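Local coordinates for protein putative glucarate dehydratase (Pseudomonas fluorescens, PDB 4IT1) that probably catalyses the magnesium-dependent dehydration of D-glucarate to 5-dehydro-4-deoxy-D-glucarate, as a member of the mandelate racemase group of the enolase superfamily, at residues Arg161-Phe166 and Cys393-Arg398; Phe172-His177 and Arg434-Trp439. All coordinates share one frame; numbering follows the deposited sequence. Where two conformers were deposited one is given.

Contact 1. Residues Arg161-Phe166 and Cys393-Arg398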
loop_
_atom_site.group_PDB
_atom_site.type_symbol
_atom_site.label_atom_id
_atom_site.label_comp_id
_atom_site.label_asym_id
_atom_site.label_seq_id
_atom_site.Cartn_x
_atom_site.Cartn_y
_atom_site.Cartn_z
ATOM N N ARG A 161 -1.354 -17.852 1.245
ATOM C CA ARG A 161 -1.264 -19.198 0.684
ATOM C C ARG A 161 0.196 -19.664 0.778
ATOM O O ARG A 161 1.108 -18.833 0.885
ATOM C CB ARG A 161 -1.773 -19.223 -0.765
ATOM C CG ARG A 161 -1.114 -18.181 -1.674
ATOM C CD ARG A 161 -1.863 -17.952 -2.985
ATOM N NE ARG A 161 -3.160 -17.281 -2.812
ATOM C CZ ARG A 161 -3.322 -15.997 -2.493
ATOM N NH1 ARG A 161 -2.273 -15.204 -2.285
ATOM N NH2 ARG A 161 -4.544 -15.499 -2.368
ATOM N N ASP A 162 0.405 -20.982 0.779
ATOM C CA ASP A 162 1.743 -21.578 0.834
ATOM C C ASP A 162 2.172 -22.083 -0.543
ATOM O O ASP A 162 3.298 -22.561 -0.730
ATOM C CB ASP A 162 1.802 -22.708 1.877
ATOM C CG ASP A 162 0.702 -23.748 1.694
ATOM O OD1 ASP A 162 0.375 -24.094 0.540
ATOM O OD2 ASP A 162 0.166 -24.229 2.717
ATOM N N GLU A 163 1.252 -21.988 -1.499
ATOM C CA GLU A 163 1.490 -22.389 -2.875
ATOM C C GLU A 163 0.903 -21.343 -3.820
ATOM O O GLU A 163 -0.236 -20.901 -3.635
ATOM C CB GLU A 163 0.859 -23.747 -3.147
ATOM C CG GLU A 163 1.588 -24.905 -2.492
ATOM C CD GLU A 163 1.164 -26.250 -3.045
ATOM O OE1 GLU A 163 0.194 -26.299 -3.833
ATOM O OE2 GLU A 163 1.806 -27.261 -2.693
ATOM N N VAL A 164 1.684 -20.954 -4.826
ATOM C CA VAL A 164 1.272 -19.941 -5.803
ATOM C C VAL A 164 1.096 -20.580 -7.176
ATOM O O VAL A 164 2.064 -21.087 -7.748
ATOM C CB VAL A 164 2.289 -18.783 -5.892
ATOM C CG1 VAL A 164 1.858 -17.773 -6.948
ATOM C CG2 VAL A 164 2.448 -18.098 -4.539
ATOM N N PRO A 165 -0.141 -20.568 -7.709
ATOM C CA PRO A 165 -0.396 -21.211 -9.006
ATOM C C PRO A 165 0.204 -20.424 -10.182
ATOM O O PRO A 165 0.414 -19.212 -10.078
ATOM C CB PRO A 165 -1.929 -21.248 -9.095
ATOM C CG PRO A 165 -2.397 -20.133 -8.213
ATOM C CD PRO A 165 -1.346 -19.924 -7.151
ATOM N N PHE A 166 0.497 -21.130 -11.271
ATOM C CA PHE A 166 1.066 -20.535 -12.474
ATOM C C PHE A 166 0.483 -21.211 -13.687
ATOM O O PHE A 166 0.000 -22.339 -13.601
ATOM C CB PHE A 166 2.583 -20.701 -12.505
ATOM C CG PHE A 166 3.324 -19.682 -11.695
ATOM C CD1 PHE A 166 3.725 -18.479 -12.268
ATOM C CD2 PHE A 166 3.634 -19.926 -10.361
ATOM C CE1 PHE A 166 4.424 -17.541 -11.526
ATOM C CE2 PHE A 166 4.329 -18.986 -9.612
ATOM C CZ PHE A 166 4.724 -17.790 -10.196
ATOM N N CYS A 393 2.574 -25.138 -9.333
ATOM C CA CYS A 393 2.718 -24.221 -8.207
ATOM C C CYS A 393 4.151 -24.094 -7.721
ATOM O O CYS A 393 4.988 -24.961 -7.966
ATOM C CB CYS A 393 1.843 -24.659 -7.028
ATOM S SG CYS A 393 0.079 -24.301 -7.183
ATOM N N VAL A 394 4.401 -23.007 -7.002
ATOM C CA VAL A 394 5.669 -22.755 -6.351
ATOM C C VAL A 394 5.419 -22.712 -4.843
ATOM O O VAL A 394 4.593 -21.926 -4.363
ATOM C CB VAL A 394 6.277 -21.421 -6.836
ATOM C CG1 VAL A 394 7.519 -21.065 -6.047
ATOM C CG2 VAL A 394 6.602 -21.485 -8.320
ATOM N N LYS A 395 6.129 -23.568 -4.107
ATOM C CA LYS A 395 6.002 -23.657 -2.652
ATOM C C LYS A 395 6.672 -22.498 -1.928
ATOM O O LYS A 395 7.830 -22.172 -2.198
ATOM C CB LYS A 395 6.598 -24.974 -2.135
ATOM C CG LYS A 395 5.591 -26.084 -1.879
ATOM C CD LYS A 395 5.380 -26.975 -3.094
ATOM C CE LYS A 395 4.899 -28.355 -2.668
ATOM N NZ LYS A 395 4.495 -29.207 -3.821
ATOM N N ILE A 396 5.938 -21.889 -1.000
ATOM C CA ILE A 396 6.519 -20.927 -0.066
ATOM C C ILE A 396 6.851 -21.681 1.222
ATOM O O ILE A 396 5.974 -22.306 1.827
ATOM C CB ILE A 396 5.562 -19.740 0.226
ATOM C CG1 ILE A 396 5.058 -19.104 -1.076
ATOM C CG2 ILE A 396 6.221 -18.698 1.130
ATOM C CD1 ILE A 396 6.143 -18.518 -1.959
ATOM N N THR A 397 8.117 -21.623 1.628
ATOM C CA THR A 397 8.592 -22.378 2.790
ATOM C C THR A 397 9.021 -21.467 3.941
ATOM O O THR A 397 8.818 -20.251 3.898
ATOM C CB THR A 397 9.751 -23.335 2.425
ATOM O OG1 THR A 397 10.986 -22.607 2.355
ATOM C CG2 THR A 397 9.486 -24.044 1.097
ATOM N N ARG A 398 9.614 -22.071 4.967
ATOM C CA ARG A 398 10.066 -21.338 6.147
ATOM C C ARG A 398 11.526 -20.885 6.032
ATOM O O ARG A 398 12.037 -20.200 6.929
ATOM C CB ARG A 398 9.846 -22.174 7.423
ATOM C CG ARG A 398 8.385 -22.405 7.814
ATOM C CD ARG A 398 7.629 -21.105 8.081
ATOM N NE ARG A 398 8.322 -20.226 9.024
ATOM C CZ ARG A 398 7.920 -18.998 9.343
ATOM N NH1 ARG A 398 8.616 -18.273 10.210
ATOM N NH2 ARG A 398 6.826 -18.488 8.792
#

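Contact 2. Residues Phe172-His177 and Arg434-Trp439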
loop_
_atom_site.group_PDB
_atom_site.type_symbol
_atom_site.label_atom_id
_atom_site.label_comp_id
_atom_site.label_asym_id
_atom_site.label_seq_id
_atom_site.Cartn_x
_atom_site.Cartn_y
_atom_site.Cartn_z
ATOM N N PHE A 172 4.447 -19.665 -30.142
ATOM C CA PHE A 172 4.859 -20.148 -31.446
ATOM C C PHE A 172 6.370 -19.937 -31.539
ATOM O O PHE A 172 6.911 -18.999 -30.943
ATOM C CB PHE A 172 4.119 -19.426 -32.561
ATOM C CG PHE A 172 2.633 -19.636 -32.524
ATOM C CD1 PHE A 172 2.064 -20.778 -33.081
ATOM C CD2 PHE A 172 1.796 -18.702 -31.921
ATOM C CE1 PHE A 172 0.687 -20.982 -33.047
ATOM C CE2 PHE A 172 0.420 -18.897 -31.889
ATOM C CZ PHE A 172 -0.137 -20.040 -32.452
ATOM N N LYS A 173 7.053 -20.845 -32.233
ATOM C CA LYS A 173 8.501 -20.760 -32.387
ATOM C C LYS A 173 8.950 -21.431 -33.678
ATOM O O LYS A 173 8.231 -22.272 -34.228
ATOM C CB LYS A 173 9.234 -21.355 -31.166
ATOM C CG LYS A 173 9.132 -22.876 -31.008
ATOM C CD LYS A 173 9.714 -23.363 -29.682
ATOM C CE LYS A 173 11.239 -23.312 -29.646
ATOM N NZ LYS A 173 11.874 -24.211 -30.656
ATOM N N TYR A 174 10.123 -21.030 -34.168
ATOM C CA TYR A 174 10.798 -21.745 -35.252
ATOM C C TYR A 174 11.581 -22.900 -34.639
ATOM O O TYR A 174 11.859 -22.896 -33.434
ATOM C CB TYR A 174 11.754 -20.826 -36.034
ATOM C CG TYR A 174 11.088 -19.741 -36.864
ATOM C CD1 TYR A 174 9.908 -19.989 -37.572
ATOM C CD2 TYR A 174 11.661 -18.473 -36.969
ATOM C CE1 TYR A 174 9.307 -18.997 -38.335
ATOM C CE2 TYR A 174 11.069 -17.475 -37.735
ATOM C CZ TYR A 174 9.892 -17.740 -38.414
ATOM O OH TYR A 174 9.297 -16.756 -39.173
ATOM N N ALA A 175 11.944 -23.876 -35.466
ATOM C CA ALA A 175 12.732 -25.019 -35.017
ATOM C C ALA A 175 14.095 -24.582 -34.475
ATOM O O ALA A 175 14.588 -25.132 -33.492
ATOM C CB ALA A 175 12.900 -26.022 -36.150
ATOM N N GLN A 176 14.687 -23.574 -35.110
ATOM C CA GLN A 176 16.027 -23.119 -34.749
ATOM C C GLN A 176 16.252 -21.646 -35.075
ATOM O O GLN A 176 15.622 -21.092 -35.983
ATOM C CB GLN A 176 17.087 -23.960 -35.474
ATOM C CG GLN A 176 16.887 -24.040 -36.982
ATOM C CD GLN A 176 18.092 -24.595 -37.719
ATOM O OE1 GLN A 176 17.995 -25.618 -38.396
ATOM N NE2 GLN A 176 19.233 -23.917 -37.599
ATOM N N HIS A 177 17.163 -21.030 -34.327
ATOM C CA HIS A 177 17.711 -19.725 -34.665
ATOM C C HIS A 177 18.487 -19.792 -35.981
ATOM O O HIS A 177 19.258 -20.732 -36.212
ATOM C CB HIS A 177 18.642 -19.240 -33.556
ATOM C CG HIS A 177 17.938 -18.894 -32.281
ATOM N ND1 HIS A 177 17.156 -17.767 -32.143
ATOM C CD2 HIS A 177 17.914 -19.516 -31.079
ATOM C CE1 HIS A 177 16.674 -17.714 -30.914
ATOM N NE2 HIS A 177 17.120 -18.763 -30.248
ATOM N N ARG A 434 16.467 -10.522 -39.873
ATOM C CA ARG A 434 17.371 -11.528 -40.435
ATOM C C ARG A 434 16.632 -12.637 -41.183
ATOM O O ARG A 434 17.218 -13.321 -42.025
ATOM C CB ARG A 434 18.289 -12.092 -39.359
ATOM C CG ARG A 434 19.203 -11.055 -38.721
ATOM C CD ARG A 434 19.468 -11.414 -37.276
ATOM N NE ARG A 434 20.862 -11.207 -36.890
ATOM C CZ ARG A 434 21.796 -12.158 -36.885
ATOM N NH1 ARG A 434 21.503 -13.402 -37.251
ATOM N NH2 ARG A 434 23.037 -11.863 -36.516
ATOM N N TYR A 435 15.343 -12.797 -40.898
ATOM C CA TYR A 435 14.516 -13.798 -41.585
ATOM C C TYR A 435 13.684 -13.134 -42.669
ATOM O O TYR A 435 13.491 -13.690 -43.752
ATOM C CB TYR A 435 13.564 -14.508 -40.609
ATOM C CG TYR A 435 14.217 -15.159 -39.407
ATOM C CD1 TYR A 435 14.623 -14.399 -38.307
ATOM C CD2 TYR A 435 14.399 -16.546 -39.355
ATOM C CE1 TYR A 435 15.211 -14.993 -37.202
ATOM C CE2 TYR A 435 14.989 -17.150 -38.252
ATOM C CZ TYR A 435 15.389 -16.373 -37.180
ATOM O OH TYR A 435 15.968 -16.974 -36.082
ATOM N N LYS A 436 13.156 -11.954 -42.349
ATOM C CA LYS A 436 12.322 -11.211 -43.281
ATOM C C LYS A 436 12.931 -9.818 -43.371
ATOM O O LYS A 436 12.735 -8.996 -42.472
ATOM C CB LYS A 436 10.863 -11.159 -42.804
ATOM C CG LYS A 436 10.314 -12.479 -42.266
ATOM C CD LYS A 436 8.830 -12.403 -41.930
ATOM C CE LYS A 436 8.438 -13.526 -40.977
ATOM N NZ LYS A 436 6.982 -13.846 -41.015
ATOM N N PRO A 437 13.700 -9.556 -44.444
ATOM C CA PRO A 437 14.462 -8.301 -44.532
ATOM C C PRO A 437 13.570 -7.053 -44.502
ATOM O O PRO A 437 13.974 -6.044 -43.933
ATOM C CB PRO A 437 15.218 -8.428 -45.866
ATOM C CG PRO A 437 14.435 -9.430 -46.658
ATOM C CD PRO A 437 13.862 -10.392 -45.650
ATOM N N ASP A 438 12.365 -7.150 -45.067
ATOM C CA ASP A 438 11.398 -6.038 -45.091
ATOM C C ASP A 438 10.539 -5.848 -43.814
ATOM O O ASP A 438 9.530 -5.139 -43.852
ATOM C CB ASP A 438 10.476 -6.178 -46.304
ATOM C CG ASP A 438 11.240 -6.220 -47.638
ATOM O OD1 ASP A 438 12.088 -5.328 -47.903
ATOM O OD2 ASP A 438 10.975 -7.148 -48.437
ATOM N N TRP A 439 10.950 -6.440 -42.689
ATOM C CA TRP A 439 10.138 -6.438 -41.453
ATOM C C TRP A 439 10.207 -5.143 -40.654
ATOM O O TRP A 439 11.297 -4.642 -40.347
ATOM C CB TRP A 439 10.540 -7.606 -40.541
ATOM C CG TRP A 439 9.787 -7.712 -39.214
ATOM C CD1 TRP A 439 10.173 -7.198 -38.013
ATOM C CD2 TRP A 439 8.557 -8.417 -38.971
ATOM N NE1 TRP A 439 9.262 -7.527 -37.039
ATOM C CE2 TRP A 439 8.256 -8.270 -37.601
ATOM C CE3 TRP A 439 7.683 -9.157 -39.782
ATOM C CZ2 TRP A 439 7.110 -8.834 -37.014
ATOM C CZ3 TRP A 439 6.542 -9.719 -39.204
ATOM C CH2 TRP A 439 6.267 -9.551 -37.829
HETATM O O HOH W 1 16.094 -15.860 -33.955
#

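Contact 1. Residues Arg161-Phe166 and Cys393-Arg398
Cys393 faces Pro165 in a non-hydrogen-bonded antiparallel pair. Its SG stands beside the backbone N (chi1 -77°), which brings it to 3.6 Å from Pro165 CA, and the carboxylate of Glu163 also lies near the thiol. Cys393 CA also makes a CA-H...O contact with Val164 O. Val394 forms the hydrogen-bonded pair with Val164. Val394 N donates to Val164 O and Val164 N to Val394 O, both at 3.1 Å. Both valines point to the opposite face from Cys393. Here Val394 CG2 meets the Phe166 ring obliquely, 3.6 Å from Phe166 CE2. From helix 348-360, Met352 packs on Val394 and Met354 on Phe166. Lys395 returns to the face of Cys393 and Glu163. Its chain bends at chi2 (91°) and runs alongside Glu163, so that Glu163 OE2 lies 3.3 Å from Lys395 CE and 3.5 Å from Lys395 NZ, a salt bridge. Ile396 N ends the pairing with a nearly straight bond to Asp162 O (2.7 Å, 175° at H). Ile396 CG1 comes only loosely near Val164 CG2 (4.5 Å), and Ile396 also rests on His356 and Ala359 of helix 348-360. The arrangement is an antiparallel edge strand, 393-395, added to strand 163-170, the first strand of the modified TIM barrel of this family.

Contact 2. Residues Phe172-His177 and Arg434-Trp439
Tyr174 and Tyr435 make the main apolar contact, ring against ring. The two side chains run antiparallel past one another. Their ring centroids are 5.3 Å apart and the planes meet at 39°, an oblique pairing. Tyr174 CE2 lies over one face of the Tyr435 ring, nearer its border than its centre, and Tyr174 CD2 is 3.8 Å from Tyr435 CE2. With CG opposite the carbonyl carbon (chi1 -69°), the Tyr174 ring is laid against Tyr435. Lys436 adds a looser contact, its extended chain reaching across so that Lys436 CE comes 3.8 Å from Tyr174 OH. With an alanine in place of Tyr174, the Tyr435 ring would probably lose the cover on that face and Lys436 CE its neighbour.

Among polar interactions, Tyr435 OH is hydrogen-bonded to Val178 N. The same OH packs 3.6 Å from His177 CA. A water in the plane of both the His177 and Tyr435 rings bonds to His177 ND1 at 2.8 Å; its approach to Tyr435 OH is too short to be certain. His177 NE2 is held by Asp37 O.

Two further bonds lie within the segments. Lys173 NZ, which also has a salt bridge to Asp185, bonds to Tyr174 O at 3.1 Å. Trp439 N closes a type I turn on Lys436 O. This is surface packing between the C-terminal tail and the loop that follows the first barrel strand.

Contact 1 is partly buried, and contact 2 lies at the surface. Their centres are 37 Å apart on opposite sides of the chain's centre, and their nearest atoms about 17 Å apart. The first segments of both belong to one run of chain: 161-166 enters strand 163-170, and the loop after that strand holds 172-177. Their partners differ, an edge strand in contact 1 and a tail after helix 428-433 in contact 2. Contact 1 is built on regular main-chain bonds, with valines on one face and a mixed face of Cys393, Pro165 and the Glu163-Lys395 pair on the other. Contact 2 lacks strand pairing and relies on aromatic packing, with a water whose bridging role is doubtful.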